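Local coordinates for outer surface protein (PDB 1X7F), which has no experimentally established function but is probably a 6-phospho-N-acetylmuramidase, hydrolysing glycosides of 6-phospho-N-acetylmuramic acid derived from the bacterial cell wall, at residues V331-N336 with N359-I364; L272-V277 with A287-L292; Q326-V331 with F370-V375; Q234-W239 with E366-L371. All coordinates share one frame; numbering follows the deposited sequence. Where two conformers were deposited one is given.

Contact 1: V331-N336 with N359-I364; sequences VVIGNN and NIVGTI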
loop_
_atom_site.group_PDB
_atom_site.type_symbol
_atom_site.label_atom_id
_atom_site.label_comp_id
_atom_site.label_asym_id
_atom_site.label_seq_id
_atom_site.Cartn_x
_atom_site.Cartn_y
_atom_site.Cartn_z
ATOM N N VAL A 331 15.845 17.696 3.718
ATOM C CA VAL A 331 16.740 17.367 2.618
ATOM C C VAL A 331 17.832 18.435 2.632
ATOM O O VAL A 331 17.536 19.627 2.575
ATOM C CB VAL A 331 16.002 17.324 1.262
ATOM C CG1 VAL A 331 16.966 16.976 0.143
ATOM C CG2 VAL A 331 14.848 16.324 1.327
ATOM N N VAL A 332 19.083 17.995 2.779
ATOM C CA VAL A 332 20.219 18.904 2.837
ATOM C C VAL A 332 21.241 18.464 1.794
ATOM O O VAL A 332 21.210 17.313 1.326
ATOM C CB VAL A 332 20.860 19.044 4.280
ATOM C CG1 VAL A 332 19.805 19.456 5.337
ATOM C CG2 VAL A 332 21.604 17.774 4.710
ATOM N N ILE A 333 22.117 19.391 1.438
ATOM C CA ILE A 333 23.186 19.121 0.510
ATOM C C ILE A 333 24.466 19.766 1.022
ATOM O O ILE A 333 24.447 20.861 1.601
ATOM C CB ILE A 333 22.826 19.606 -0.919
ATOM C CG1 ILE A 333 23.754 18.944 -1.950
ATOM C CG2 ILE A 333 22.845 21.142 -1.007
ATOM C CD1 ILE A 333 23.200 18.877 -3.342
ATOM N N GLY A 334 25.569 19.052 0.828
ATOM C CA GLY A 334 26.893 19.584 1.079
ATOM C C GLY A 334 27.172 20.710 0.106
ATOM O O GLY A 334 26.998 20.566 -1.099
ATOM N N ASN A 335 27.586 21.844 0.658
ATOM C CA ASN A 335 27.836 23.050 -0.109
ATOM C C ASN A 335 29.327 23.229 -0.435
ATOM O O ASN A 335 30.126 22.344 -0.125
ATOM C CB ASN A 335 27.206 24.263 0.605
ATOM C CG ASN A 335 27.853 24.589 1.958
ATOM O OD1 ASN A 335 27.157 24.971 2.897
ATOM N ND2 ASN A 335 29.169 24.485 2.047
ATOM N N ASN A 336 29.694 24.363 -1.033
ATOM C CA ASN A 336 31.080 24.648 -1.449
ATOM C C ASN A 336 32.153 24.454 -0.375
ATOM O O ASN A 336 33.327 24.225 -0.687
ATOM C CB ASN A 336 31.197 26.071 -2.011
ATOM C CG ASN A 336 30.414 26.264 -3.303
ATOM O OD1 ASN A 336 29.979 25.302 -3.951
ATOM N ND2 ASN A 336 30.226 27.519 -3.681
ATOM N N ASN A 359 23.737 23.055 3.070
ATOM C CA ASN A 359 22.583 23.912 2.773
ATOM C C ASN A 359 21.286 23.121 2.975
ATOM O O ASN A 359 21.208 21.956 2.580
ATOM C CB ASN A 359 22.639 24.418 1.325
ATOM C CG ASN A 359 23.751 25.444 1.076
ATOM O OD1 ASN A 359 24.026 25.770 -0.075
ATOM N ND2 ASN A 359 24.386 25.955 2.136
ATOM N N ILE A 360 20.266 23.718 3.585
ATOM C CA ILE A 360 18.954 23.033 3.617
ATOM C C ILE A 360 18.219 23.275 2.297
ATOM O O ILE A 360 18.129 24.409 1.832
ATOM C CB ILE A 360 18.039 23.423 4.839
ATOM C CG1 ILE A 360 16.689 22.683 4.710
ATOM C CG2 ILE A 360 17.840 24.962 4.933
ATOM C CD1 ILE A 360 15.738 22.849 5.874
ATOM N N VAL A 361 17.687 22.206 1.714
ATOM C CA VAL A 361 17.096 22.259 0.370
ATOM C C VAL A 361 15.571 22.174 0.440
ATOM O O VAL A 361 14.868 22.880 -0.280
ATOM C CB VAL A 361 17.710 21.152 -0.539
ATOM C CG1 VAL A 361 16.927 20.967 -1.819
ATOM C CG2 VAL A 361 19.160 21.505 -0.880
ATOM N N GLY A 362 15.069 21.322 1.337
ATOM C CA GLY A 362 13.648 21.137 1.520
ATOM C C GLY A 362 13.342 20.220 2.680
ATOM O O GLY A 362 14.212 19.918 3.498
ATOM N N THR A 363 12.080 19.803 2.774
ATOM C CA THR A 363 11.655 18.888 3.824
ATOM C C THR A 363 10.716 17.851 3.230
ATOM O O THR A 363 9.887 18.170 2.377
ATOM C CB THR A 363 10.907 19.604 4.976
ATOM O OG1 THR A 363 9.860 20.430 4.442
ATOM C CG2 THR A 363 11.806 20.558 5.767
ATOM N N ILE A 364 10.862 16.611 3.683
ATOM C CA ILE A 364 9.894 15.570 3.378
ATOM C C ILE A 364 8.599 15.908 4.117
ATOM O O ILE A 364 8.633 16.335 5.269
ATOM C CB ILE A 364 10.432 14.175 3.818
ATOM C CG1 ILE A 364 11.787 13.844 3.151
ATOM C CG2 ILE A 364 9.342 13.063 3.639
ATOM C CD1 ILE A 364 11.864 14.100 1.638
#
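Val331 faces two successive residues, Val361 and Gly362, in a classic beta bulge between the antiparallel strands 330-334 and 358-364, and the side chains divide between the two faces of the sheet. With CG1 of Val331 anti to the backbone N (chi1 -180°), CG2 lies beside that N and meets Ile364 CD1 at 3.7 Å, the two side chains crossing at about a right angle. Ile333 and Asn359 point to the same face as Val331. A contact of Ile333 with Val361 is seen in one of two conformers modelled for the isoleucine and is therefore doubtful. Strand 270-276 and helix 282-289 also pack here, through Val274, Phe276 and Thr288. Val332 and Ile360 occupy the other face, where Val332 CG1 approaches Ile360 CB only to 4.4 Å.

The bulge turns on one carbonyl: Val331 O takes Val361 N at 2.7 Å and Gly362 N at 3.2 Å, both donors tilted somewhat from the carbonyl plane. The return bond, Val331 N to Gly362 O at 2.8 Å, reaches its acceptor from above, 48° out of the carbonyl plane. The extra residue shifts the register by one. Beyond it, at the non-hydrogen-bonded pair of Val332 and Ile360, the backbones draw together, and Val332 CA makes a C-H...O contact of 3.2 Å with Asn359 O, the same oxygen that accepts Ile333 N.

Contact 2: L272-V277 with A287-L292; sequences LKVHFV and ATLQEL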
loop_
_atom_site.group_PDB
_atom_site.type_symbol
_atom_site.label_atom_id
_atom_site.label_comp_id
_atom_site.label_asym_id
_atom_site.label_seq_id
_atom_site.Cartn_x
_atom_site.Cartn_y
_atom_site.Cartn_z
ATOM N N LEU A 272 9.166 9.842 -1.976
ATOM C CA LEU A 272 9.004 10.688 -0.799
ATOM C C LEU A 272 8.642 12.078 -1.265
ATOM O O LEU A 272 9.408 12.701 -2.017
ATOM C CB LEU A 272 10.299 10.725 0.020
ATOM C CG LEU A 272 10.791 9.358 0.538
ATOM C CD1 LEU A 272 12.220 9.478 1.091
ATOM C CD2 LEU A 272 9.829 8.758 1.607
ATOM N N LYS A 273 7.469 12.554 -0.841
ATOM C CA LYS A 273 7.047 13.920 -1.149
ATOM C C LYS A 273 7.955 14.947 -0.445
ATOM O O LYS A 273 8.100 14.934 0.790
ATOM C CB LYS A 273 5.578 14.126 -0.788
ATOM C CG LYS A 273 5.073 15.514 -1.109
ATOM C CD LYS A 273 3.600 15.526 -1.428
ATOM C CE LYS A 273 3.169 16.923 -1.858
ATOM N NZ LYS A 273 1.689 17.080 -1.892
ATOM N N VAL A 274 8.571 15.811 -1.247
ATOM C CA VAL A 274 9.472 16.865 -0.768
ATOM C C VAL A 274 8.841 18.249 -1.035
ATOM O O VAL A 274 8.199 18.473 -2.075
ATOM C CB VAL A 274 10.898 16.758 -1.424
ATOM C CG1 VAL A 274 10.835 16.964 -2.953
ATOM C CG2 VAL A 274 11.899 17.755 -0.806
ATOM N N HIS A 275 9.005 19.149 -0.069
ATOM C CA HIS A 275 8.682 20.555 -0.225
ATOM C C HIS A 275 9.987 21.344 -0.142
ATOM O O HIS A 275 10.707 21.261 0.849
ATOM C CB HIS A 275 7.727 21.032 0.877
ATOM C CG HIS A 275 6.428 20.286 0.927
ATOM N ND1 HIS A 275 5.325 20.656 0.187
ATOM C CD2 HIS A 275 6.051 19.196 1.641
ATOM C CE1 HIS A 275 4.328 19.821 0.432
ATOM N NE2 HIS A 275 4.742 18.930 1.317
ATOM N N PHE A 276 10.281 22.110 -1.182
ATOM C CA PHE A 276 11.477 22.934 -1.212
ATOM C C PHE A 276 11.383 24.217 -0.400
ATOM O O PHE A 276 10.318 24.820 -0.312
ATOM C CB PHE A 276 11.853 23.249 -2.662
ATOM C CG PHE A 276 12.303 22.051 -3.419
ATOM C CD1 PHE A 276 11.503 21.510 -4.434
ATOM C CD2 PHE A 276 13.506 21.426 -3.092
ATOM C CE1 PHE A 276 11.916 20.371 -5.128
ATOM C CE2 PHE A 276 13.922 20.296 -3.773
ATOM C CZ PHE A 276 13.129 19.765 -4.793
ATOM N N VAL A 277 12.509 24.635 0.187
ATOM C CA VAL A 277 12.600 25.982 0.764
ATOM C C VAL A 277 12.714 27.011 -0.363
ATOM O O VAL A 277 13.166 26.673 -1.465
ATOM C CB VAL A 277 13.790 26.142 1.766
ATOM C CG1 VAL A 277 13.705 25.107 2.877
ATOM C CG2 VAL A 277 15.166 26.095 1.047
ATOM N N ALA A 287 19.322 17.867 -8.404
ATOM C CA ALA A 287 19.956 16.825 -7.583
ATOM C C ALA A 287 18.907 16.043 -6.796
ATOM O O ALA A 287 19.013 14.845 -6.634
ATOM C CB ALA A 287 20.978 17.438 -6.619
ATOM N N THR A 288 17.897 16.742 -6.305
ATOM C CA THR A 288 16.838 16.126 -5.512
ATOM C C THR A 288 15.881 15.282 -6.362
ATOM O O THR A 288 15.603 14.131 -6.019
ATOM C CB THR A 288 16.063 17.234 -4.760
ATOM O OG1 THR A 288 16.970 17.925 -3.877
ATOM C CG2 THR A 288 14.976 16.624 -3.842
ATOM N N LEU A 289 15.401 15.861 -7.466
ATOM C CA LEU A 289 14.264 15.315 -8.225
ATOM C C LEU A 289 14.631 14.416 -9.394
ATOM O O LEU A 289 13.861 13.528 -9.761
ATOM C CB LEU A 289 13.383 16.442 -8.769
ATOM C CG LEU A 289 12.697 17.420 -7.827
ATOM C CD1 LEU A 289 11.986 18.501 -8.655
ATOM C CD2 LEU A 289 11.724 16.701 -6.920
ATOM N N GLN A 290 15.791 14.663 -9.989
ATOM C CA GLN A 290 16.162 14.006 -11.235
ATOM C C GLN A 290 16.926 12.715 -10.980
ATOM O O GLN A 290 17.161 11.937 -11.891
ATOM C CB GLN A 290 16.973 14.961 -12.135
ATOM C CG GLN A 290 16.896 14.605 -13.587
ATOM C CD GLN A 290 17.559 15.626 -14.495
ATOM O OE1 GLN A 290 18.671 15.399 -14.975
ATOM N NE2 GLN A 290 16.880 16.755 -14.727
ATOM N N GLU A 291 17.303 12.490 -9.735
ATOM C CA GLU A 291 18.139 11.354 -9.386
ATOM C C GLU A 291 17.341 10.230 -8.760
ATOM O O GLU A 291 16.460 10.466 -7.933
ATOM C CB GLU A 291 19.243 11.780 -8.395
ATOM C CG GLU A 291 20.084 12.973 -8.838
ATOM C CD GLU A 291 20.827 12.719 -10.135
ATOM O OE1 GLU A 291 21.372 11.602 -10.284
ATOM O OE2 GLU A 291 20.859 13.630 -11.005
ATOM N N LEU A 292 17.670 9.008 -9.157
ATOM C CA LEU A 292 17.315 7.829 -8.397
ATOM C C LEU A 292 18.345 7.690 -7.275
ATOM O O LEU A 292 19.507 7.331 -7.515
ATOM C CB LEU A 292 17.300 6.597 -9.309
ATOM C CG LEU A 292 17.034 5.213 -8.704
ATOM C CD1 LEU A 292 15.846 5.219 -7.728
ATOM C CD2 LEU A 292 16.826 4.178 -9.819
#
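Phe276 butts the far edge of its ring against Thr288 and Leu289, joining strand 270-276 to helix 282-289. The aromatic contacts come first in weight. Phe276 CZ lies 3.9 Å from Leu289 CG and 3.8 Å from Thr288 CG2, so one ring carbon meets both helical side chains, which reach it from the opposite direction. Leu289 CG and Thr288 CB sit at the edge of the ring, near its plane, whereas the methyl of Thr288 approaches obliquely. Phe276 CE1 also lies 4.0 Å from Leu289 CD1.

Purely aliphatic contact is thinner. CG1 of Val274, held between the backbone N and the carbonyl carbon (chi1 63°), is 4.1 Å from Leu289 CD2 and 4.2 Å from Thr288 CG2. Val274 and Phe276, two residues apart on the strand, thus point to the same face and share the same two partners.

On the polar side, the Thr288 hydroxyl is turned back on its own helix: OG1 bonds to Glu284 O, one turn earlier, so the methyl rather than the hydroxyl makes the closest approach to Val274.

The chain runs out along strand 270-276 and returns as a helix laid over the same sheet. There Thr288 also touches Val361 of strand 358-364 and Cys383 of strand 380-384, the strands flanking 270-276, while Glu385 packs against Phe276 and Leu289.

Contact 3: Q326-V331 with F370-V375; sequences QERGQV and FLLDYV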
loop_
_atom_site.group_PDB
_atom_site.type_symbol
_atom_site.label_atom_id
_atom_site.label_comp_id
_atom_site.label_asym_id
_atom_site.label_seq_id
_atom_site.Cartn_x
_atom_site.Cartn_y
_atom_site.Cartn_z
ATOM N N GLN A 326 19.747 20.829 12.135
ATOM C CA GLN A 326 19.373 19.709 11.278
ATOM C C GLN A 326 18.350 18.870 12.001
ATOM O O GLN A 326 18.568 18.488 13.150
ATOM C CB GLN A 326 20.591 18.877 10.888
ATOM C CG GLN A 326 21.688 19.678 10.226
ATOM C CD GLN A 326 22.899 18.828 9.943
ATOM O OE1 GLN A 326 22.847 17.919 9.101
ATOM N NE2 GLN A 326 23.997 19.116 10.633
ATOM N N GLU A 327 17.221 18.620 11.340
ATOM C CA GLU A 327 16.092 17.942 11.956
ATOM C C GLU A 327 15.546 16.885 11.015
ATOM O O GLU A 327 15.639 17.043 9.806
ATOM C CB GLU A 327 15.001 18.952 12.328
ATOM C CG GLU A 327 15.497 20.062 13.255
ATOM C CD GLU A 327 14.369 20.902 13.817
ATOM O OE1 GLU A 327 14.215 22.056 13.363
ATOM O OE2 GLU A 327 13.633 20.406 14.708
ATOM N N ARG A 328 14.998 15.806 11.584
ATOM C CA ARG A 328 14.386 14.705 10.829
ATOM C C ARG A 328 13.482 15.198 9.687
ATOM O O ARG A 328 12.565 15.992 9.916
ATOM C CB ARG A 328 13.581 13.789 11.779
ATOM C CG ARG A 328 13.036 12.496 11.118
ATOM C CD ARG A 328 12.396 11.477 12.136
ATOM N NE ARG A 328 11.851 10.301 11.436
ATOM C CZ ARG A 328 12.548 9.202 11.108
ATOM N NH1 ARG A 328 11.959 8.203 10.453
ATOM N NH2 ARG A 328 13.833 9.097 11.415
ATOM N N GLY A 329 13.762 14.721 8.471
ATOM C CA GLY A 329 12.939 15.000 7.303
ATOM C C GLY A 329 13.522 16.054 6.384
ATOM O O GLY A 329 13.016 16.260 5.272
ATOM N N GLN A 330 14.573 16.739 6.842
ATOM C CA GLN A 330 15.192 17.779 6.025
ATOM C C GLN A 330 15.985 17.138 4.917
ATOM O O GLN A 330 16.685 16.146 5.136
ATOM C CB GLN A 330 16.093 18.702 6.853
ATOM C CG GLN A 330 15.339 19.730 7.661
ATOM C CD GLN A 330 16.237 20.481 8.638
ATOM O OE1 GLN A 330 15.761 21.310 9.413
ATOM N NE2 GLN A 330 17.526 20.192 8.605
ATOM N N VAL A 331 15.845 17.696 3.718
ATOM C CA VAL A 331 16.740 17.367 2.618
ATOM C C VAL A 331 17.832 18.435 2.632
ATOM O O VAL A 331 17.536 19.627 2.575
ATOM C CB VAL A 331 16.002 17.324 1.262
ATOM C CG1 VAL A 331 16.966 16.976 0.143
ATOM C CG2 VAL A 331 14.848 16.324 1.327
ATOM N N PHE A 370 7.644 8.847 8.709
ATOM C CA PHE A 370 7.794 7.450 9.120
ATOM C C PHE A 370 8.289 6.566 7.943
ATOM O O PHE A 370 8.879 5.510 8.155
ATOM C CB PHE A 370 6.473 6.924 9.690
ATOM C CG PHE A 370 5.443 6.639 8.645
ATOM C CD1 PHE A 370 5.305 5.353 8.127
ATOM C CD2 PHE A 370 4.622 7.655 8.155
ATOM C CE1 PHE A 370 4.366 5.087 7.150
ATOM C CE2 PHE A 370 3.685 7.388 7.182
ATOM C CZ PHE A 370 3.550 6.107 6.675
ATOM N N LEU A 371 8.046 7.010 6.715
ATOM C CA LEU A 371 8.444 6.267 5.527
ATOM C C LEU A 371 9.963 6.170 5.359
ATOM O O LEU A 371 10.453 5.227 4.751
ATOM C CB LEU A 371 7.786 6.844 4.272
ATOM C CG LEU A 371 6.310 6.519 4.034
ATOM C CD1 LEU A 371 5.829 7.185 2.751
ATOM C CD2 LEU A 371 6.012 4.998 4.014
ATOM N N LEU A 372 10.690 7.121 5.943
ATOM C CA LEU A 372 12.156 7.090 6.011
ATOM C C LEU A 372 12.763 5.800 6.593
ATOM O O LEU A 372 13.888 5.424 6.232
ATOM C CB LEU A 372 12.675 8.301 6.790
ATOM C CG LEU A 372 12.329 9.650 6.160
ATOM C CD1 LEU A 372 12.718 10.816 7.090
ATOM C CD2 LEU A 372 12.998 9.761 4.781
ATOM N N ASP A 373 12.017 5.126 7.468
ATOM C CA ASP A 373 12.447 3.871 8.062
ATOM C C ASP A 373 12.516 2.722 7.047
ATOM O O ASP A 373 13.152 1.702 7.306
ATOM C CB ASP A 373 11.501 3.479 9.207
ATOM C CG ASP A 373 11.529 4.470 10.379
ATOM O OD1 ASP A 373 12.423 5.351 10.449
ATOM O OD2 ASP A 373 10.672 4.431 11.287
ATOM N N TYR A 374 11.849 2.881 5.905
ATOM C CA TYR A 374 11.901 1.888 4.833
ATOM C C TYR A 374 13.055 2.111 3.843
ATOM O O TYR A 374 13.285 1.280 2.958
ATOM C CB TYR A 374 10.527 1.766 4.138
ATOM C CG TYR A 374 9.488 1.355 5.142
ATOM C CD1 TYR A 374 8.762 2.317 5.845
ATOM C CD2 TYR A 374 9.301 0.014 5.466
ATOM C CE1 TYR A 374 7.845 1.951 6.817
ATOM C CE2 TYR A 374 8.379 -0.361 6.439
ATOM C CZ TYR A 374 7.661 0.621 7.107
ATOM O OH TYR A 374 6.754 0.285 8.066
ATOM N N VAL A 375 13.781 3.220 4.004
ATOM C CA VAL A 375 15.025 3.423 3.268
ATOM C C VAL A 375 16.154 2.758 4.049
ATOM O O VAL A 375 16.812 3.387 4.872
ATOM C CB VAL A 375 15.356 4.927 2.991
ATOM C CG1 VAL A 375 16.569 5.034 2.065
ATOM C CG2 VAL A 375 14.169 5.654 2.372
HETATM O O HOH W 1 15.102 6.606 10.997
#
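Arg328 reaches out from a type II beta turn, Glu327 to Gln330, that leads into strand 330-334 of the mixed sheet, and pairs with Asp373 on the 3-10 segment between strands 358-364 and 380-384. The packed part of the contact centres on Leu372, which spans from the turn to the guanidinium: its CD1 rests 4.2 Å above one face of the guanidinium, offset toward the rim, and is as far, 4.2 Å, from Gly329 CA. Leu372 CB is 3.7 Å from Arg328 NH1. Gly329 holds the third position of the turn with phi at 102°, a conformation that suits glycine. Leu349 and Leu272 bury Leu372 further.

The outer side is looser and wet. Arg328 is extended from CG to NE, which carries NH1 to within 2.9 Å of Asp373 OD1 in a salt bridge. The bond is bent, and NH1 stands 45° above the carboxylate plane, with the guanidinium and carboxylate planes 55° apart. A water bridges the pair, accepting from Arg328 NH2 at 2.8 Å and donating to Asp373 OD1 at 3.0 Å.

The guanidinium has backbone partners too, Leu349 O at NH2 and, weakly, Leu369 O at NH1. Because Asp373 is exposed and its bond skewed, the ion pair is probably screened by solvent, and the Leu349 carbonyl and the leucine over its face probably help to position the guanidinium.

Contact 4: Q234-W239 with E366-L371; sequences QAKHLW and EEELFL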
loop_
_atom_site.group_PDB
_atom_site.type_symbol
_atom_site.label_atom_id
_atom_site.label_comp_id
_atom_site.label_asym_id
_atom_site.label_seq_id
_atom_site.Cartn_x
_atom_site.Cartn_y
_atom_site.Cartn_z
ATOM N N GLN A 234 -1.024 5.765 3.084
ATOM C CA GLN A 234 -1.390 4.396 3.429
ATOM C C GLN A 234 -0.918 3.350 2.410
ATOM O O GLN A 234 -0.346 2.340 2.793
ATOM C CB GLN A 234 -2.909 4.284 3.593
ATOM C CG GLN A 234 -3.536 5.229 4.596
ATOM C CD GLN A 234 -5.058 5.119 4.586
ATOM O OE1 GLN A 234 -5.772 6.110 4.396
ATOM N NE2 GLN A 234 -5.551 3.921 4.791
ATOM N N ALA A 235 -1.151 3.604 1.119
ATOM C CA ALA A 235 -0.736 2.694 0.049
ATOM C C ALA A 235 0.781 2.593 -0.068
ATOM O O ALA A 235 1.332 1.494 -0.192
ATOM C CB ALA A 235 -1.345 3.111 -1.281
ATOM N N LYS A 236 1.449 3.741 -0.041
ATOM C CA LYS A 236 2.905 3.804 -0.006
ATOM C C LYS A 236 3.432 2.930 1.124
ATOM O O LYS A 236 4.339 2.130 0.931
ATOM C CB LYS A 236 3.399 5.252 0.201
ATOM C CG LYS A 236 3.382 6.154 -1.040
ATOM C CD LYS A 236 3.909 7.571 -0.679
ATOM C CE LYS A 236 3.797 8.524 -1.849
ATOM N NZ LYS A 236 4.675 9.714 -1.709
ATOM N N HIS A 237 2.854 3.081 2.311
ATOM C CA HIS A 237 3.323 2.333 3.455
ATOM C C HIS A 237 3.195 0.813 3.261
ATOM O O HIS A 237 4.183 0.087 3.410
ATOM C CB HIS A 237 2.629 2.813 4.726
ATOM C CG HIS A 237 3.167 2.189 5.975
ATOM N ND1 HIS A 237 2.472 2.190 7.163
ATOM C CD2 HIS A 237 4.331 1.547 6.220
ATOM C CE1 HIS A 237 3.183 1.577 8.089
ATOM N NE2 HIS A 237 4.315 1.176 7.541
ATOM N N LEU A 238 2.003 0.346 2.907
ATOM C CA LEU A 238 1.766 -1.087 2.653
ATOM C C LEU A 238 2.755 -1.723 1.656
ATOM O O LEU A 238 3.291 -2.808 1.909
ATOM C CB LEU A 238 0.316 -1.322 2.206
ATOM C CG LEU A 238 -0.783 -1.024 3.236
ATOM C CD1 LEU A 238 -2.151 -1.319 2.662
ATOM C CD2 LEU A 238 -0.567 -1.817 4.508
ATOM N N TRP A 239 2.995 -1.043 0.542
ATOM C CA TRP A 239 3.943 -1.514 -0.457
ATOM C C TRP A 239 5.385 -1.426 0.019
ATOM O O TRP A 239 6.191 -2.287 -0.328
ATOM C CB TRP A 239 3.781 -0.779 -1.799
ATOM C CG TRP A 239 2.563 -1.191 -2.604
ATOM C CD1 TRP A 239 2.071 -2.461 -2.769
ATOM C CD2 TRP A 239 1.730 -0.336 -3.405
ATOM N NE1 TRP A 239 0.967 -2.439 -3.588
ATOM C CE2 TRP A 239 0.737 -1.150 -3.998
ATOM C CE3 TRP A 239 1.717 1.045 -3.679
ATOM C CZ2 TRP A 239 -0.265 -0.634 -4.830
ATOM C CZ3 TRP A 239 0.722 1.555 -4.511
ATOM C CH2 TRP A 239 -0.265 0.717 -5.056
ATOM N N GLU A 366 5.489 16.020 6.345
ATOM C CA GLU A 366 5.441 15.597 7.746
ATOM C C GLU A 366 4.723 14.254 7.934
ATOM O O GLU A 366 5.158 13.435 8.736
ATOM C CB GLU A 366 4.759 16.687 8.596
ATOM C CG GLU A 366 4.984 16.564 10.104
ATOM C CD GLU A 366 4.030 17.443 10.927
ATOM O OE1 GLU A 366 3.967 17.271 12.174
ATOM O OE2 GLU A 366 3.319 18.302 10.330
ATOM N N GLU A 367 3.631 14.045 7.203
ATOM C CA GLU A 367 2.871 12.798 7.286
ATOM C C GLU A 367 3.668 11.590 6.775
ATOM O O GLU A 367 3.343 10.451 7.095
ATOM C CB GLU A 367 1.521 12.926 6.563
ATOM C CG GLU A 367 1.609 13.160 5.060
ATOM C CD GLU A 367 1.790 14.614 4.664
ATOM O OE1 GLU A 367 2.068 15.471 5.533
ATOM O OE2 GLU A 367 1.661 14.897 3.456
ATOM N N GLU A 368 4.719 11.854 6.004
ATOM C CA GLU A 368 5.524 10.785 5.374
ATOM C C GLU A 368 6.867 10.499 6.053
ATOM O O GLU A 368 7.642 9.687 5.559
ATOM C CB GLU A 368 5.771 11.079 3.881
ATOM C CG GLU A 368 4.525 10.994 2.990
ATOM C CD GLU A 368 4.842 11.023 1.501
ATOM O OE1 GLU A 368 6.036 10.925 1.118
ATOM O OE2 GLU A 368 3.895 11.152 0.688
ATOM N N LEU A 369 7.145 11.141 7.185
ATOM C CA LEU A 369 8.452 10.978 7.821
ATOM C C LEU A 369 8.693 9.533 8.259
ATOM O O LEU A 369 9.820 9.052 8.200
ATOM C CB LEU A 369 8.650 11.947 9.014
ATOM C CG LEU A 369 8.674 13.459 8.742
ATOM C CD1 LEU A 369 8.992 14.223 10.009
ATOM C CD2 LEU A 369 9.650 13.852 7.637
ATOM N N PHE A 370 7.644 8.847 8.709
ATOM C CA PHE A 370 7.794 7.450 9.120
ATOM C C PHE A 370 8.289 6.566 7.943
ATOM O O PHE A 370 8.879 5.510 8.155
ATOM C CB PHE A 370 6.473 6.924 9.690
ATOM C CG PHE A 370 5.443 6.639 8.645
ATOM C CD1 PHE A 370 5.305 5.353 8.127
ATOM C CD2 PHE A 370 4.622 7.655 8.155
ATOM C CE1 PHE A 370 4.366 5.087 7.150
ATOM C CE2 PHE A 370 3.685 7.388 7.182
ATOM C CZ PHE A 370 3.550 6.107 6.675
ATOM N N LEU A 371 8.046 7.010 6.715
ATOM C CA LEU A 371 8.444 6.267 5.527
ATOM C C LEU A 371 9.963 6.170 5.359
ATOM O O LEU A 371 10.453 5.227 4.751
ATOM C CB LEU A 371 7.786 6.844 4.272
ATOM C CG LEU A 371 6.310 6.519 4.034
ATOM C CD1 LEU A 371 5.829 7.185 2.751
ATOM C CD2 LEU A 371 6.012 4.998 4.014
#
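Lys236 NZ is held by two acceptors, donating to Glu368 OE2 at 2.9 Å in a salt bridge and to the backbone oxygen of Gln271. It meets OE2 on the syn side, 30° out of the carboxylate plane. The other carboxylate oxygen, Glu368 OE1, accepts Lys273 N, so both oxygens of the glutamate are engaged. Alongside the aliphatic part of the lysine, Leu371 CD1 lies 3.9 Å from Lys236 CD, the leucine set crosswise to the lysine chain.

Helix 231-240 belongs to the N-terminal region, whose eight parallel strands are consistent with a TIM-like barrel, and residues 366-371 to the C-terminal one; the contact is therefore an interdomain seam. Its aromatic half is a T-shaped stack in which the edge of Phe370 meets the face of His237, with centroids 4.8 Å apart and planes at 73°. The phenylalanine, its CG between the backbone N and the carbonyl carbon (chi1 75°), places CE1 over the imidazole, 3.3 Å from His237 CG. Both imidazole nitrogens are bonded, ND1 to His226 NE2 and NE2 to Tyr374 OH, which fixes the ring's rotation. Leu371 CD2 fits against the helix backbone, 3.8 Å from His237 CA.

Overall arrangement
Contacts 1, 2 and 3 all involve strands of the mixed sheet of the C-terminal region, whereas contact 4 ties that region to helix 231-240 of the N-terminal one. Contacts 1 and 2, with centres about 10 Å apart, meet where strands 358-364 and 270-276 run side by side. Contact 3 shares Val331 with contact 1, and Phe370 and Leu371 with contact 4, whose centre lies about 11 Å away. Along the chain contact 2 closes before contact 1 opens; contact 1 is nested inside the loop closed by contact 3, and contact 4 encloses contacts 1 and 2. The 3-10 segment thus links the sheet to the domain interface.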